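Side-chain contact in chemotaxis operon protein (CheX) (Borrelia burgdorferi, PDB 3HZH), which probably acts as a CheX-family phosphatase that removes the phosphoryl group from the chemotaxis response regulator CheY: residues I74-A77 / L78-S82. Sequence-based numbering, arbitrary orientation.
Sequences IETA and LFVAS
Thr76 and Val80, one turn apart on helix 74-85, meet through their methyl groups at a slant, Thr76 CG2 lying 4.1 Å from Val80 CG2. Val80 CG2 sits beside its own backbone N, anti to the carbonyl carbon, and this rotation also brings it to 3.1 Å from Thr76 O, a close approach to the carbonyl that receives Val80 N. Val80 N donates to Thr76 O at 2.9 Å, almost straight at 174°. Thr76 OG1 lies beside the backbone N and hydrogen-bonds Asp73 OD2, just ahead in the chain. This is the tightly packed part: Ile162 of strand 161-168 touches both side chains, while Leu105 of helix 97-118 lies against Ala77 and Val80. On the same buried side Ala81 CB comes to 3.4 Å from Ala77 O.

Ile74 and Leu78 are partly exposed and share a single methyl-methyl touch, Ile74 CG2 to Leu78 CD1 at 4.2 Å; Ile74 also meets Val54 and Phe92, and Leu78 meets Val101. Leu78 CG rests nearer to Ile74 O, at 3.5 Å. Glu75 marks the solvent side, its extended side chain coming no closer than 5.8 Å to residues 78-82; here the link is the backbone bond from Phe79 N to Glu75 O. Farther along, Ser82 N and OG come to Leu78 O from the two sides of its carbonyl plane, and OG also bonds Tyr89 N.

The chemistry implies an alpha-helical stretch held by i to i+4 bonds from Leu78, Phe79, Val80 and Ala81 N-H, its inner face (Thr76, Ala77, Val80, Ala81) packed on sheet residues Val54 and Ile162 and on Val101 and Leu105 of helix 97-118.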
ATOM      1  N   ILE B  74      10.952   3.753  18.262  1.00 28.81           N
ATOM      2  CA  ILE B  74      11.207   4.917  17.428  1.00 28.33           C
ATOM      3  C   ILE B  74      12.457   4.779  16.558  1.00 28.91           C
ATOM      4  O   ILE B  74      12.447   5.136  15.376  1.00 25.23           O
ATOM      5  CB  ILE B  74      11.332   6.189  18.297  1.00 28.73           C
ATOM      6  CG1 ILE B  74      10.019   6.431  19.054  1.00 29.81           C
ATOM      7  CG2 ILE B  74      11.664   7.386  17.425  1.00 29.39           C
ATOM      8  CD1 ILE B  74       8.803   6.607  18.165  1.00 29.77           C
ATOM      9  N   GLU B  75      13.531   4.260  17.142  1.00 29.81           N
ATOM     10  CA  GLU B  75      14.776   4.090  16.407  1.00 32.73           C
ATOM     11  C   GLU B  75      14.559   3.184  15.192  1.00 30.52           C
ATOM     12  O   GLU B  75      15.030   3.473  14.094  1.00 28.30           O
ATOM     13  CB  GLU B  75      15.838   3.483  17.328  1.00 40.41           C
ATOM     14  CG  GLU B  75      17.205   3.348  16.691  1.00 51.14           C
ATOM     15  CD  GLU B  75      18.202   2.653  17.600  1.00 56.41           C
ATOM     16  OE1 GLU B  75      17.979   1.468  17.927  1.00 58.49           O
ATOM     17  OE2 GLU B  75      19.206   3.291  17.986  1.00 58.48           O
ATOM     18  N   THR B  76      13.841   2.085  15.400  1.00 26.90           N
ATOM     19  CA  THR B  76      13.564   1.138  14.326  1.00 26.70           C
ATOM     20  C   THR B  76      12.634   1.756  13.286  1.00 24.25           C
ATOM     21  O   THR B  76      12.786   1.526  12.090  1.00 23.44           O
ATOM     22  CB  THR B  76      12.924  -0.142  14.886  1.00 27.05           C
ATOM     23  OG1 THR B  76      13.792  -0.703  15.874  1.00 26.31           O
ATOM     24  CG2 THR B  76      12.700  -1.171  13.774  1.00 25.20           C
ATOM     25  N   ALA B  77      11.673   2.547  13.747  1.00 24.29           N
ATOM     26  CA  ALA B  77      10.737   3.200  12.838  1.00 24.83           C
ATOM     27  C   ALA B  77      11.501   4.118  11.873  1.00 24.65           C
ATOM     28  O   ALA B  77      11.247   4.119  10.667  1.00 23.53           O
ATOM     29  CB  ALA B  77       9.709   4.003  13.629  1.00 23.57           C
ATOM     30  N   LEU B  78      12.445   4.887  12.406  1.00 25.29           N
ATOM     31  CA  LEU B  78      13.236   5.802  11.584  1.00 25.01           C
ATOM     32  C   LEU B  78      14.135   5.029  10.630  1.00 24.81           C
ATOM     33  O   LEU B  78      14.279   5.399   9.469  1.00 24.50           O
ATOM     34  CB  LEU B  78      14.091   6.720  12.473  1.00 26.65           C
ATOM     35  CG  LEU B  78      13.359   7.760  13.326  1.00 28.39           C
ATOM     36  CD1 LEU B  78      14.330   8.409  14.304  1.00 29.43           C
ATOM     37  CD2 LEU B  78      12.726   8.809  12.420  1.00 29.07           C
ATOM     38  N   PHE B  79      14.745   3.959  11.135  1.00 24.83           N
ATOM     39  CA  PHE B  79      15.627   3.118  10.328  1.00 25.38           C
ATOM     40  C   PHE B  79      14.848   2.587   9.125  1.00 24.68           C
ATOM     41  O   PHE B  79      15.286   2.725   7.986  1.00 20.99           O
ATOM     42  CB  PHE B  79      16.131   1.934  11.156  1.00 28.79           C
ATOM     43  CG  PHE B  79      17.046   1.007  10.408  1.00 32.37           C
ATOM     44  CD1 PHE B  79      18.404   1.280  10.302  1.00 34.62           C
ATOM     45  CD2 PHE B  79      16.548  -0.149   9.814  1.00 35.13           C
ATOM     46  CE1 PHE B  79      19.256   0.416   9.620  1.00 35.23           C
ATOM     47  CE2 PHE B  79      17.395  -1.021   9.125  1.00 37.91           C
ATOM     48  CZ  PHE B  79      18.750  -0.738   9.030  1.00 37.28           C
ATOM     49  N   VAL B  80      13.698   1.966   9.392  1.00 25.68           N
ATOM     50  CA  VAL B  80      12.848   1.419   8.327  1.00 26.88           C
ATOM     51  C   VAL B  80      12.386   2.492   7.341  1.00 26.19           C
ATOM     52  O   VAL B  80      12.476   2.301   6.127  1.00 27.22           O
ATOM     53  CB  VAL B  80      11.592   0.720   8.902  1.00 27.50           C
ATOM     54  CG1 VAL B  80      10.698   0.240   7.761  1.00 25.22           C
ATOM     55  CG2 VAL B  80      12.007  -0.456   9.789  1.00 26.76           C
ATOM     56  N   ALA B  81      11.878   3.609   7.851  1.00 25.64           N
ATOM     57  CA  ALA B  81      11.432   4.677   6.959  1.00 26.56           C
ATOM     58  C   ALA B  81      12.612   5.171   6.111  1.00 26.27           C
ATOM     59  O   ALA B  81      12.449   5.450   4.921  1.00 25.41           O
ATOM     60  CB  ALA B  81      10.836   5.826   7.763  1.00 25.24           C
ATOM     61  N   SER B  82      13.794   5.260   6.725  1.00 24.79           N
ATOM     62  CA  SER B  82      14.999   5.708   6.028  1.00 26.12           C
ATOM     63  C   SER B  82      15.367   4.782   4.874  1.00 27.54           C
ATOM     64  O   SER B  82      15.654   5.234   3.770  1.00 27.66           O
ATOM     65  CB  SER B  82      16.184   5.806   6.998  1.00 26.45           C
ATOM     66  OG  SER B  82      16.007   6.864   7.926  1.00 25.64           O
TER